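Local atomic coordinates of nucleosome assembly protein 1, putative (Plasmodium falciparum, PDB entry 3FS3), a protein that probably binds histones and chromatin, acting as a histone chaperone of the nucleosome assembly protein family. Residues F114-L119 and H132-L137; L175-H180 and E268-V273; E279-I282 and D287-L290. All blocks are in the same frame, centred on the assembly; numbering follows the deposited sequence.

Contact 1: F114-L119 and H132-L137; sequences FWLRAL and HDEEIL
Leu116 and Leu137 mark the closest backbone approach of the two helical segments, with their CA atoms 5.6 Å apart. Leu116 lies in the first turn of helix 114-120, and Leu137 is the last residue of helix 131-137. The forked end of Leu116 straddles two neighbours. One branch, CD1, meets Leu137 CD1 at 3.7 Å; the other, CD2, rests 3.8 Å from Glu134 CB. With CG opposite the backbone N (chi1 168°), Leu116 reaches out from its own helix and crosses both partner side chains at about a right angle. Glu134 offers only its aliphatic root to the leucine, since its chain runs on extended and OE2 forms a salt bridge with Arg120. Beside this apolar patch a water joins the backbones, accepting from Leu116 N at 2.9 Å and donating to Leu137 O at 2.8 Å. Trp115 and Leu119 turn to strand 140-147, so the small helix also packs against the sheet. Apolar packing thus supplies the side-chain contact, while one water serves both an N-H at the start of a helix and a carbonyl at the end of another, polar groups that the helices' own hydrogen bonding tends to leave over.

Contact 2: L175-H180 and E268-V273; sequences LTKTYH and EGDYEV
Asp270 holds CG opposite its backbone N (chi1 -179°), a torsion that carries the carboxylate off helix 268-273 toward Lys177 and Tyr179 of the strand. Lys177 also starts with CG opposite N but bends at chi2 and chi4, and these bends swing its ammonium group round to meet the aspartate from the opposite direction. NZ lies 2.9 Å from Asp270 OD2 in a salt bridge; its bond to OD1 of the same carboxylate is weak. The lysine charge would be expected to favour the ionised carboxylate. OD1 is gripped a second time by the phenol of Tyr179, whose OH donates to it over a very short 2.5 Å. The acceptor sits at the edge of the tyrosine ring, near its plane, although ring and carboxylate are turned well out of parallel. Lys177 and Tyr179 are alternate residues on one face of strand 174-181, an inner strand of the four-stranded antiparallel sheet, and helix 260-289 crosses that face. The strand and helix segments run at 110° to each other, their axes approaching to 11.1 Å. This is the part of the NAP fold in which a helix packs on the antiparallel sheet. One residue along the helix, Tyr271 adds an aromatic contact: an edge of its ring is directed toward the face of Tyr179 in an offset edge-to-face pair, with centroids 5.8 Å apart and planes at 69°. Its CD1 atom lies 3.9 Å from Tyr179 CD1. Tyr179 is further enclosed by Phe158 and Leu192 of the flanking strands. Lys177 has another strong partner in the carbonyl O of Phe240, and its ammonium group makes a cation-pi contact with the ring of the same residue.

Contact 3: E279-I282 and D287-L290; sequences ERII and DYYL
Ile281 and Tyr288 have CA atoms only 7.1 Å apart, too close for residues two turns apart in a straight helix, so helix 260-289 must bend here, next to a wider pi-type turn at 279-281. Tyr288 points its side chain back into the bend. Ile281 CD1 lies over one face of the ring, offset toward the rim, and comes to 4.3 Å from Tyr288 CD2. At the ring edge, near its plane, is the carbonyl O of Arg280, 3.5 Å from Tyr288 CE2. The Arg280 chain, folded at chi2 (-68°), passes across the hydroxyl end of the tyrosine at about a right angle. Its CD is modelled tightly against Tyr288 OH, at a separation too short to be taken literally. The guanidinium stands at 73° to the ring plane, with NH1 3.4 Å from Tyr288 OH. Ala118 and Ile293 also pack on the tyrosine, while Ile281 touches Leu119. Just before Tyr288, Asp287 OD2 is hydrogen-bonded to Tyr66 OH of the second subunit. The arrangement is that of the bent last helix of the modelled chain, with the Tyr288 ring packed into the inside of the bend, reaching the dimer interface of this NAP-family protein.

Overall arrangement
Contacts 2 and 3 share helix 260-289: contact 2 fastens its middle to the sheet, and contact 3 lies across the bend near its end, their centres about 18 Å apart. Contacts 1 and 3 touch directly, where Ala118 O packs 3.5 Å from Tyr288 CB, so helix 114-120, part of contact 1, also packs against contact 3. Contact 1 is buried, apolar and bridged by a water; contact 3 is largely buried too, but its arginine lies at the surface. Contact 2, nearest the centre of the chain and only partly buried, is the one joined by a salt bridge and a phenol-carboxylate hydrogen bond. The second subunit reaches residues of contacts 1 and 3, not contact 2.

Contact 1: F114-L119 and H132-L137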
ATOM      1  N   PHE A 114     -17.462  21.687  11.716  1.00 26.47           N
ATOM      2  CA  PHE A 114     -17.275  20.244  11.628  1.00 22.28           C
ATOM      3  C   PHE A 114     -16.055  19.767  10.854  1.00 22.03           C
ATOM      4  O   PHE A 114     -15.241  19.023  11.383  1.00 24.11           O
ATOM      5  CB  PHE A 114     -18.500  19.562  11.016  1.00 26.33           C
ATOM      6  CG  PHE A 114     -18.334  18.073  10.867  1.00 21.20           C
ATOM      7  CD1 PHE A 114     -18.424  17.235  11.980  1.00 18.46           C
ATOM      8  CD2 PHE A 114     -18.027  17.520   9.631  1.00 17.01           C
ATOM      9  CE1 PHE A 114     -18.208  15.862  11.861  1.00 16.91           C
ATOM     10  CE2 PHE A 114     -17.810  16.152   9.494  1.00 19.84           C
ATOM     11  CZ  PHE A 114     -17.902  15.314  10.622  1.00 19.37           C
ATOM     12  N   TRP A 115     -15.939  20.167   9.593  1.00 21.94           N
ATOM     13  CA  TRP A 115     -14.816  19.711   8.782  1.00 24.20           C
ATOM     14  C   TRP A 115     -13.480  20.316   9.208  1.00 24.22           C
ATOM     15  O   TRP A 115     -12.458  19.625   9.207  1.00 23.27           O
ATOM     16  CB  TRP A 115     -15.075  19.977   7.292  1.00 18.82           C
ATOM     17  CG  TRP A 115     -16.250  19.229   6.768  1.00 20.28           C
ATOM     18  CD1 TRP A 115     -17.496  19.730   6.519  1.00 20.33           C
ATOM     19  CD2 TRP A 115     -16.316  17.827   6.477  1.00 20.42           C
ATOM     20  NE1 TRP A 115     -18.333  18.727   6.094  1.00 20.80           N
ATOM     21  CE2 TRP A 115     -17.637  17.549   6.061  1.00 15.41           C
ATOM     22  CE3 TRP A 115     -15.386  16.778   6.529  1.00 19.30           C
ATOM     23  CZ2 TRP A 115     -18.055  16.265   5.694  1.00 17.16           C
ATOM     24  CZ3 TRP A 115     -15.798  15.504   6.164  1.00 18.52           C
ATOM     25  CH2 TRP A 115     -17.127  15.258   5.750  1.00 20.84           C
ATOM     26  N   LEU A 116     -13.478  21.593   9.575  1.00 26.65           N
ATOM     27  CA  LEU A 116     -12.235  22.209  10.012  1.00 22.60           C
ATOM     28  C   LEU A 116     -11.666  21.410  11.170  1.00 25.17           C
ATOM     29  O   LEU A 116     -10.479  21.080  11.171  1.00 25.10           O
ATOM     30  CB  LEU A 116     -12.445  23.650  10.467  1.00 17.31           C
ATOM     31  CG  LEU A 116     -11.216  24.226  11.196  1.00 20.60           C
ATOM     32  CD1 LEU A 116      -9.986  24.131  10.292  1.00 22.60           C
ATOM     33  CD2 LEU A 116     -11.469  25.677  11.604  1.00 19.43           C
ATOM     34  N   ARG A 117     -12.509  21.090  12.147  1.00 24.49           N
ATOM     35  CA  ARG A 117     -12.041  20.348  13.309  1.00 26.58           C
ATOM     36  C   ARG A 117     -11.633  18.925  12.980  1.00 28.63           C
ATOM     37  O   ARG A 117     -10.646  18.425  13.511  1.00 32.93           O
ATOM     38  CB  ARG A 117     -13.090  20.380  14.416  1.00 28.34           C
ATOM     39  CG  ARG A 117     -13.209  21.764  15.024  1.00 37.14           C
ATOM     40  CD  ARG A 117     -14.172  21.834  16.190  1.00 41.15           C
ATOM     41  NE  ARG A 117     -14.372  23.221  16.610  1.00 47.89           N
ATOM     42  CZ  ARG A 117     -15.333  23.628  17.435  1.00 48.44           C
ATOM     43  NH1 ARG A 117     -16.197  22.753  17.940  1.00 47.94           N
ATOM     44  NH2 ARG A 117     -15.436  24.914  17.747  1.00 45.25           N
ATOM     45  N   ALA A 118     -12.376  18.269  12.096  1.00 28.85           N
ATOM     46  CA  ALA A 118     -12.012  16.914  11.707  1.00 28.20           C
ATOM     47  C   ALA A 118     -10.629  16.980  11.052  1.00 29.79           C
ATOM     48  O   ALA A 118      -9.737  16.200  11.389  1.00 31.02           O
ATOM     49  CB  ALA A 118     -13.043  16.343  10.725  1.00 27.80           C
ATOM     50  N   LEU A 119     -10.452  17.916  10.121  1.00 29.00           N
ATOM     51  CA  LEU A 119      -9.167  18.083   9.434  1.00 29.62           C
ATOM     52  C   LEU A 119      -8.044  18.430  10.419  1.00 29.56           C
ATOM     53  O   LEU A 119      -6.935  17.903  10.317  1.00 29.27           O
ATOM     54  CB  LEU A 119      -9.266  19.183   8.374  1.00 26.11           C
ATOM     55  CG  LEU A 119     -10.162  18.946   7.156  1.00 26.91           C
ATOM     56  CD1 LEU A 119     -10.326  20.242   6.381  1.00 21.45           C
ATOM     57  CD2 LEU A 119      -9.559  17.869   6.273  1.00 23.35           C
ATOM     58  N   HIS A 132      -4.747  31.363   9.200  1.00 36.98           N
ATOM     59  CA  HIS A 132      -5.556  32.159   8.283  1.00 36.14           C
ATOM     60  C   HIS A 132      -6.463  31.281   7.428  1.00 34.31           C
ATOM     61  O   HIS A 132      -7.464  31.745   6.906  1.00 33.57           O
ATOM     62  CB  HIS A 132      -4.676  33.044   7.385  1.00 36.40           C
ATOM     63  CG  HIS A 132      -3.449  32.363   6.858  1.00 37.53           C
ATOM     64  ND1 HIS A 132      -2.329  32.145   7.630  1.00 38.83           N
ATOM     65  CD2 HIS A 132      -3.149  31.896   5.623  1.00 38.19           C
ATOM     66  CE1 HIS A 132      -1.390  31.580   6.893  1.00 36.90           C
ATOM     67  NE2 HIS A 132      -1.862  31.417   5.671  1.00 36.28           N
ATOM     68  N   ASP A 133      -6.123  30.006   7.288  1.00 34.39           N
ATOM     69  CA  ASP A 133      -6.960  29.121   6.499  1.00 33.36           C
ATOM     70  C   ASP A 133      -8.249  28.777   7.242  1.00 33.86           C
ATOM     71  O   ASP A 133      -9.263  28.458   6.625  1.00 33.45           O
ATOM     72  CB  ASP A 133      -6.227  27.818   6.175  1.00 34.33           C
ATOM     73  CG  ASP A 133      -5.037  28.022   5.261  1.00 35.37           C
ATOM     74  OD1 ASP A 133      -5.141  28.825   4.304  1.00 27.23           O
ATOM     75  OD2 ASP A 133      -4.005  27.356   5.495  1.00 34.55           O
ATOM     76  N   GLU A 134      -8.211  28.852   8.567  1.00 30.53           N
ATOM     77  CA  GLU A 134      -9.369  28.494   9.380  1.00 31.81           C
ATOM     78  C   GLU A 134     -10.637  29.320   9.160  1.00 28.43           C
ATOM     79  O   GLU A 134     -11.746  28.780   9.202  1.00 24.31           O
ATOM     80  CB  GLU A 134      -8.972  28.493  10.864  1.00 33.92           C
ATOM     81  CG  GLU A 134      -7.791  27.560  11.148  1.00 40.87           C
ATOM     82  CD  GLU A 134      -7.483  27.406  12.624  1.00 47.04           C
ATOM     83  OE1 GLU A 134      -7.282  28.433  13.302  1.00 52.51           O
ATOM     84  OE2 GLU A 134      -7.434  26.256  13.106  1.00 50.99           O
ATOM     85  N   GLU A 135     -10.490  30.616   8.916  1.00 26.52           N
ATOM     86  CA  GLU A 135     -11.669  31.444   8.700  1.00 30.80           C
ATOM     87  C   GLU A 135     -12.344  31.074   7.389  1.00 27.19           C
ATOM     88  O   GLU A 135     -13.522  31.359   7.189  1.00 27.81           O
ATOM     89  CB  GLU A 135     -11.318  32.941   8.730  1.00 35.18           C
ATOM     90  CG  GLU A 135     -10.258  33.402   7.755  1.00 44.92           C
ATOM     91  CD  GLU A 135      -9.813  34.832   8.039  1.00 53.74           C
ATOM     92  OE1 GLU A 135      -9.377  35.106   9.182  1.00 59.26           O
ATOM     93  OE2 GLU A 135      -9.898  35.683   7.127  1.00 53.84           O
ATOM     94  N   ILE A 136     -11.607  30.412   6.505  1.00 23.03           N
ATOM     95  CA  ILE A 136     -12.183  29.999   5.233  1.00 20.46           C
ATOM     96  C   ILE A 136     -12.798  28.596   5.362  1.00 18.29           C
ATOM     97  O   ILE A 136     -13.909  28.338   4.884  1.00 15.67           O
ATOM     98  CB  ILE A 136     -11.114  30.005   4.113  1.00 19.76           C
ATOM     99  CG1 ILE A 136     -10.482  31.396   4.014  1.00 23.67           C
ATOM    100  CG2 ILE A 136     -11.751  29.668   2.759  1.00 20.70           C
ATOM    101  CD1 ILE A 136      -9.312  31.469   3.045  1.00 20.44           C
ATOM    102  N   LEU A 137     -12.092  27.709   6.051  1.00 17.54           N
ATOM    103  CA  LEU A 137     -12.534  26.333   6.219  1.00 21.44           C
ATOM    104  C   LEU A 137     -13.830  26.161   7.026  1.00 23.53           C
ATOM    105  O   LEU A 137     -14.497  25.131   6.923  1.00 26.24           O
ATOM    106  CB  LEU A 137     -11.391  25.505   6.828  1.00 20.87           C
ATOM    107  CG  LEU A 137     -10.161  25.334   5.925  1.00 21.27           C
ATOM    108  CD1 LEU A 137      -9.012  24.727   6.731  1.00 20.53           C
ATOM    109  CD2 LEU A 137     -10.514  24.439   4.713  1.00 18.12           C
TER
HETATM  110  O   HOH W   1     -15.403  23.718   9.125  1.00 15.72           O

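Contact 2: L175-H180 and E268-V273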
ATOM      1  N   LEU A 175     -14.792  23.319  -4.877  1.00 21.08           N
ATOM      2  CA  LEU A 175     -13.401  23.272  -5.316  1.00 22.65           C
ATOM      3  C   LEU A 175     -13.039  21.790  -5.435  1.00 25.74           C
ATOM      4  O   LEU A 175     -13.206  21.027  -4.476  1.00 26.15           O
ATOM      5  CB  LEU A 175     -12.466  23.953  -4.300  1.00 22.22           C
ATOM      6  CG  LEU A 175     -12.616  25.458  -4.059  1.00 21.07           C
ATOM      7  CD1 LEU A 175     -11.456  25.942  -3.187  1.00 20.42           C
ATOM      8  CD2 LEU A 175     -12.623  26.206  -5.390  1.00 17.34           C
ATOM      9  N   THR A 176     -12.563  21.376  -6.604  1.00 25.16           N
ATOM     10  CA  THR A 176     -12.202  19.979  -6.813  1.00 23.43           C
ATOM     11  C   THR A 176     -10.733  19.806  -7.151  1.00 26.43           C
ATOM     12  O   THR A 176     -10.052  20.743  -7.573  1.00 23.59           O
ATOM     13  CB  THR A 176     -12.993  19.355  -7.960  1.00 25.15           C
ATOM     14  OG1 THR A 176     -12.512  19.882  -9.201  1.00 25.68           O
ATOM     15  CG2 THR A 176     -14.475  19.662  -7.825  1.00 26.21           C
ATOM     16  N   LYS A 177     -10.262  18.583  -6.967  1.00 29.06           N
ATOM     17  CA  LYS A 177      -8.889  18.217  -7.255  1.00 31.63           C
ATOM     18  C   LYS A 177      -8.979  16.830  -7.879  1.00 33.09           C
ATOM     19  O   LYS A 177      -9.485  15.894  -7.255  1.00 33.15           O
ATOM     20  CB  LYS A 177      -8.077  18.169  -5.960  1.00 34.66           C
ATOM     21  CG  LYS A 177      -6.599  17.866  -6.149  1.00 33.48           C
ATOM     22  CD  LYS A 177      -5.875  19.026  -6.790  1.00 33.62           C
ATOM     23  CE  LYS A 177      -4.387  18.729  -6.968  1.00 34.56           C
ATOM     24  NZ  LYS A 177      -3.604  18.861  -5.717  1.00 33.79           N
ATOM     25  N   THR A 178      -8.509  16.707  -9.117  1.00 35.18           N
ATOM     26  CA  THR A 178      -8.550  15.438  -9.833  1.00 36.80           C
ATOM     27  C   THR A 178      -7.181  14.770  -9.925  1.00 37.76           C
ATOM     28  O   THR A 178      -6.227  15.354 -10.432  1.00 37.24           O
ATOM     29  CB  THR A 178      -9.091  15.632 -11.261  1.00 39.56           C
ATOM     30  OG1 THR A 178     -10.334  16.342 -11.208  1.00 39.60           O
ATOM     31  CG2 THR A 178      -9.321  14.275 -11.935  1.00 38.65           C
ATOM     32  N   TYR A 179      -7.090  13.542  -9.425  1.00 38.72           N
ATOM     33  CA  TYR A 179      -5.842  12.790  -9.472  1.00 39.47           C
ATOM     34  C   TYR A 179      -5.936  11.744 -10.575  1.00 41.50           C
ATOM     35  O   TYR A 179      -6.710  10.791 -10.473  1.00 39.57           O
ATOM     36  CB  TYR A 179      -5.571  12.120  -8.121  1.00 35.98           C
ATOM     37  CG  TYR A 179      -5.156  13.110  -7.062  1.00 36.45           C
ATOM     38  CD1 TYR A 179      -3.821  13.488  -6.917  1.00 35.76           C
ATOM     39  CD2 TYR A 179      -6.108  13.743  -6.272  1.00 31.70           C
ATOM     40  CE1 TYR A 179      -3.450  14.484  -6.013  1.00 36.40           C
ATOM     41  CE2 TYR A 179      -5.752  14.733  -5.372  1.00 34.12           C
ATOM     42  CZ  TYR A 179      -4.427  15.103  -5.245  1.00 36.00           C
ATOM     43  OH  TYR A 179      -4.095  16.102  -4.361  1.00 38.70           O
ATOM     44  N   HIS A 180      -5.157  11.946 -11.636  1.00 44.53           N
ATOM     45  CA  HIS A 180      -5.131  11.031 -12.779  1.00 49.03           C
ATOM     46  C   HIS A 180      -4.049   9.987 -12.563  1.00 48.85           C
ATOM     47  O   HIS A 180      -2.880  10.326 -12.385  1.00 47.85           O
ATOM     48  CB  HIS A 180      -4.852  11.810 -14.066  1.00 49.15           C
ATOM     49  CG  HIS A 180      -6.000  12.659 -14.517  1.00 52.04           C
ATOM     50  ND1 HIS A 180      -7.106  12.137 -15.152  1.00 53.71           N
ATOM     51  CD2 HIS A 180      -6.218  13.991 -14.415  1.00 51.06           C
ATOM     52  CE1 HIS A 180      -7.954  13.112 -15.428  1.00 53.24           C
ATOM     53  NE2 HIS A 180      -7.439  14.247 -14.992  1.00 51.36           N
ATOM     54  N   GLU A 268       4.701  14.745  -3.875  1.00 50.02           N
ATOM     55  CA  GLU A 268       4.600  13.706  -2.853  1.00 52.19           C
ATOM     56  C   GLU A 268       3.743  14.129  -1.668  1.00 50.26           C
ATOM     57  O   GLU A 268       2.842  13.400  -1.255  1.00 50.63           O
ATOM     58  CB  GLU A 268       5.988  13.316  -2.332  1.00 57.48           C
ATOM     59  CG  GLU A 268       6.635  12.121  -3.024  1.00 64.47           C
ATOM     60  CD  GLU A 268       7.986  11.764  -2.410  1.00 69.37           C
ATOM     61  OE1 GLU A 268       8.034  11.487  -1.193  1.00 71.59           O
ATOM     62  OE2 GLU A 268       9.000  11.759  -3.140  1.00 70.50           O
ATOM     63  N   GLY A 269       4.040  15.301  -1.118  1.00 47.87           N
ATOM     64  CA  GLY A 269       3.298  15.795   0.027  1.00 46.04           C
ATOM     65  C   GLY A 269       1.836  16.052  -0.275  1.00 45.67           C
ATOM     66  O   GLY A 269       0.964  15.837   0.569  1.00 44.11           O
ATOM     67  N   ASP A 270       1.576  16.514  -1.492  1.00 43.94           N
ATOM     68  CA  ASP A 270       0.229  16.822  -1.942  1.00 39.56           C
ATOM     69  C   ASP A 270      -0.595  15.552  -2.073  1.00 40.48           C
ATOM     70  O   ASP A 270      -1.757  15.505  -1.667  1.00 39.62           O
ATOM     71  CB  ASP A 270       0.298  17.548  -3.286  1.00 41.89           C
ATOM     72  CG  ASP A 270      -1.061  17.922  -3.818  1.00 41.76           C
ATOM     73  OD1 ASP A 270      -1.783  17.015  -4.274  1.00 40.62           O
ATOM     74  OD2 ASP A 270      -1.405  19.123  -3.777  1.00 44.09           O
ATOM     75  N   TYR A 271       0.013  14.519  -2.644  1.00 37.60           N
ATOM     76  CA  TYR A 271      -0.674  13.255  -2.821  1.00 34.86           C
ATOM     77  C   TYR A 271      -0.932  12.612  -1.462  1.00 35.96           C
ATOM     78  O   TYR A 271      -1.935  11.925  -1.269  1.00 31.87           O
ATOM     79  CB  TYR A 271       0.163  12.311  -3.676  1.00 37.12           C
ATOM     80  CG  TYR A 271      -0.553  11.032  -4.015  1.00 37.28           C
ATOM     81  CD1 TYR A 271      -1.650  11.033  -4.876  1.00 36.89           C
ATOM     82  CD2 TYR A 271      -0.158   9.819  -3.452  1.00 38.73           C
ATOM     83  CE1 TYR A 271      -2.337   9.856  -5.167  1.00 40.98           C
ATOM     84  CE2 TYR A 271      -0.841   8.634  -3.740  1.00 36.74           C
ATOM     85  CZ  TYR A 271      -1.927   8.662  -4.594  1.00 39.27           C
ATOM     86  OH  TYR A 271      -2.611   7.500  -4.875  1.00 44.87           O
ATOM     87  N   GLU A 272      -0.022  12.839  -0.520  1.00 38.10           N
ATOM     88  CA  GLU A 272      -0.164  12.270   0.813  1.00 37.76           C
ATOM     89  C   GLU A 272      -1.386  12.889   1.480  1.00 34.99           C
ATOM     90  O   GLU A 272      -2.170  12.205   2.137  1.00 35.08           O
ATOM     91  CB  GLU A 272       1.086  12.553   1.649  1.00 41.54           C
ATOM     92  CG  GLU A 272       1.283  11.590   2.809  1.00 48.28           C
ATOM     93  CD  GLU A 272       2.402  12.015   3.739  1.00 52.03           C
ATOM     94  OE1 GLU A 272       3.463  12.445   3.244  1.00 54.15           O
ATOM     95  OE2 GLU A 272       2.222  11.910   4.971  1.00 58.23           O
ATOM     96  N   VAL A 273      -1.542  14.194   1.311  1.00 34.50           N
ATOM     97  CA  VAL A 273      -2.683  14.895   1.891  1.00 33.29           C
ATOM     98  C   VAL A 273      -3.982  14.390   1.268  1.00 32.20           C
ATOM     99  O   VAL A 273      -4.933  14.073   1.973  1.00 28.19           O
ATOM    100  CB  VAL A 273      -2.587  16.414   1.654  1.00 32.84           C
ATOM    101  CG1 VAL A 273      -3.875  17.093   2.093  1.00 29.72           C
ATOM    102  CG2 VAL A 273      -1.398  16.982   2.418  1.00 32.20           C
TER

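Contact 3: E279-I282 and D287-L290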
ATOM      1  N   GLU A 279      -8.996   8.514   2.176  1.00 32.38           N
ATOM      2  CA  GLU A 279      -9.103   7.281   2.948  1.00 36.16           C
ATOM      3  C   GLU A 279      -9.338   7.429   4.443  1.00 33.89           C
ATOM      4  O   GLU A 279      -9.778   6.485   5.093  1.00 33.02           O
ATOM      5  CB  GLU A 279      -7.848   6.439   2.734  1.00 38.26           C
ATOM      6  CG  GLU A 279      -7.461   6.270   1.282  1.00 43.71           C
ATOM      7  CD  GLU A 279      -6.336   5.276   1.100  1.00 50.50           C
ATOM      8  OE1 GLU A 279      -5.255   5.482   1.697  1.00 50.63           O
ATOM      9  OE2 GLU A 279      -6.536   4.286   0.362  1.00 54.68           O
ATOM     10  N   ARG A 280      -9.050   8.604   4.987  1.00 32.58           N
ATOM     11  CA  ARG A 280      -9.198   8.824   6.417  1.00 32.57           C
ATOM     12  C   ARG A 280     -10.280   9.806   6.844  1.00 30.01           C
ATOM     13  O   ARG A 280     -11.193   9.436   7.578  1.00 32.81           O
ATOM     14  CB  ARG A 280      -7.848   9.250   7.004  1.00 35.03           C
ATOM     15  CG  ARG A 280      -6.951   8.075   7.395  1.00 44.18           C
ATOM     16  CD  ARG A 280      -7.568   7.341   8.579  1.00 51.15           C
ATOM     17  NE  ARG A 280      -6.652   6.400   9.213  1.00 55.57           N
ATOM     18  CZ  ARG A 280      -6.859   5.849  10.406  1.00 55.24           C
ATOM     19  NH1 ARG A 280      -7.951   6.147  11.094  1.00 53.61           N
ATOM     20  NH2 ARG A 280      -5.970   5.007  10.916  1.00 61.15           N
ATOM     21  N   ILE A 281     -10.175  11.050   6.392  1.00 25.00           N
ATOM     22  CA  ILE A 281     -11.143  12.082   6.749  1.00 23.98           C
ATOM     23  C   ILE A 281     -12.567  11.731   6.323  1.00 20.05           C
ATOM     24  O   ILE A 281     -13.492  11.756   7.128  1.00 20.42           O
ATOM     25  CB  ILE A 281     -10.759  13.440   6.115  1.00 24.58           C
ATOM     26  CG1 ILE A 281      -9.326  13.811   6.510  1.00 26.94           C
ATOM     27  CG2 ILE A 281     -11.730  14.529   6.562  1.00 21.97           C
ATOM     28  CD1 ILE A 281      -9.137  14.091   7.988  1.00 23.27           C
ATOM     29  N   ILE A 282     -12.740  11.401   5.052  1.00 17.99           N
ATOM     30  CA  ILE A 282     -14.057  11.070   4.522  1.00 21.39           C
ATOM     31  C   ILE A 282     -14.697   9.812   5.145  1.00 23.15           C
ATOM     32  O   ILE A 282     -15.864   9.830   5.526  1.00 23.09           O
ATOM     33  CB  ILE A 282     -13.979  10.945   2.978  1.00 23.48           C
ATOM     34  CG1 ILE A 282     -13.677  12.324   2.377  1.00 26.56           C
ATOM     35  CG2 ILE A 282     -15.254  10.368   2.418  1.00 21.19           C
ATOM     36  CD1 ILE A 282     -13.497  12.333   0.878  1.00 22.08           C
ATOM     37  N   ASP A 287     -15.294  10.886  13.781  1.00 24.67           N
ATOM     38  CA  ASP A 287     -14.345  10.392  14.775  1.00 26.54           C
ATOM     39  C   ASP A 287     -13.120  11.290  14.856  1.00 28.03           C
ATOM     40  O   ASP A 287     -12.478  11.389  15.909  1.00 27.86           O
ATOM     41  CB  ASP A 287     -13.947   8.949  14.475  1.00 26.91           C
ATOM     42  CG  ASP A 287     -15.015   7.961  14.898  1.00 26.37           C
ATOM     43  OD1 ASP A 287     -15.929   8.364  15.648  1.00 28.13           O
ATOM     44  OD2 ASP A 287     -14.938   6.784  14.500  1.00 33.01           O
ATOM     45  N   TYR A 288     -12.785  11.937  13.746  1.00 23.65           N
ATOM     46  CA  TYR A 288     -11.676  12.878  13.763  1.00 24.11           C
ATOM     47  C   TYR A 288     -12.196  14.120  14.479  1.00 23.63           C
ATOM     48  O   TYR A 288     -11.528  14.663  15.356  1.00 21.51           O
ATOM     49  CB  TYR A 288     -11.221  13.215  12.341  1.00 23.89           C
ATOM     50  CG  TYR A 288     -10.171  12.256  11.844  1.00 23.30           C
ATOM     51  CD1 TYR A 288      -8.872  12.281  12.368  1.00 22.78           C
ATOM     52  CD2 TYR A 288     -10.481  11.289  10.895  1.00 21.23           C
ATOM     53  CE1 TYR A 288      -7.910  11.359  11.956  1.00 19.42           C
ATOM     54  CE2 TYR A 288      -9.529  10.358  10.473  1.00 23.05           C
ATOM     55  CZ  TYR A 288      -8.248  10.399  11.008  1.00 23.04           C
ATOM     56  OH  TYR A 288      -7.322   9.475  10.595  1.00 26.09           O
ATOM     57  N   TYR A 289     -13.402  14.558  14.119  1.00 23.55           N
ATOM     58  CA  TYR A 289     -13.996  15.721  14.765  1.00 24.68           C
ATOM     59  C   TYR A 289     -13.898  15.534  16.281  1.00 28.58           C
ATOM     60  O   TYR A 289     -13.401  16.410  16.983  1.00 31.79           O
ATOM     61  CB  TYR A 289     -15.459  15.866  14.355  1.00 24.68           C
ATOM     62  CG  TYR A 289     -16.228  16.874  15.173  1.00 22.56           C
ATOM     63  CD1 TYR A 289     -16.294  18.215  14.793  1.00 21.36           C
ATOM     64  CD2 TYR A 289     -16.894  16.487  16.335  1.00 26.60           C
ATOM     65  CE1 TYR A 289     -17.011  19.148  15.556  1.00 24.61           C
ATOM     66  CE2 TYR A 289     -17.608  17.404  17.102  1.00 25.61           C
ATOM     67  CZ  TYR A 289     -17.667  18.730  16.708  1.00 27.78           C
ATOM     68  OH  TYR A 289     -18.399  19.624  17.465  1.00 31.25           O
ATOM     69  N   LEU A 290     -14.359  14.383  16.772  1.00 28.01           N
ATOM     70  CA  LEU A 290     -14.326  14.065  18.202  1.00 28.89           C
ATOM     71  C   LEU A 290     -12.904  13.825  18.697  1.00 31.88           C
ATOM     72  O   LEU A 290     -12.667  13.770  19.900  1.00 34.54           O
ATOM     73  CB  LEU A 290     -15.167  12.812  18.503  1.00 29.25           C
ATOM     74  CG  LEU A 290     -16.692  12.908  18.401  1.00 32.94           C
ATOM     75  CD1 LEU A 290     -17.313  11.546  18.640  1.00 33.26           C
ATOM     76  CD2 LEU A 290     -17.206  13.914  19.425  1.00 29.70           C
TER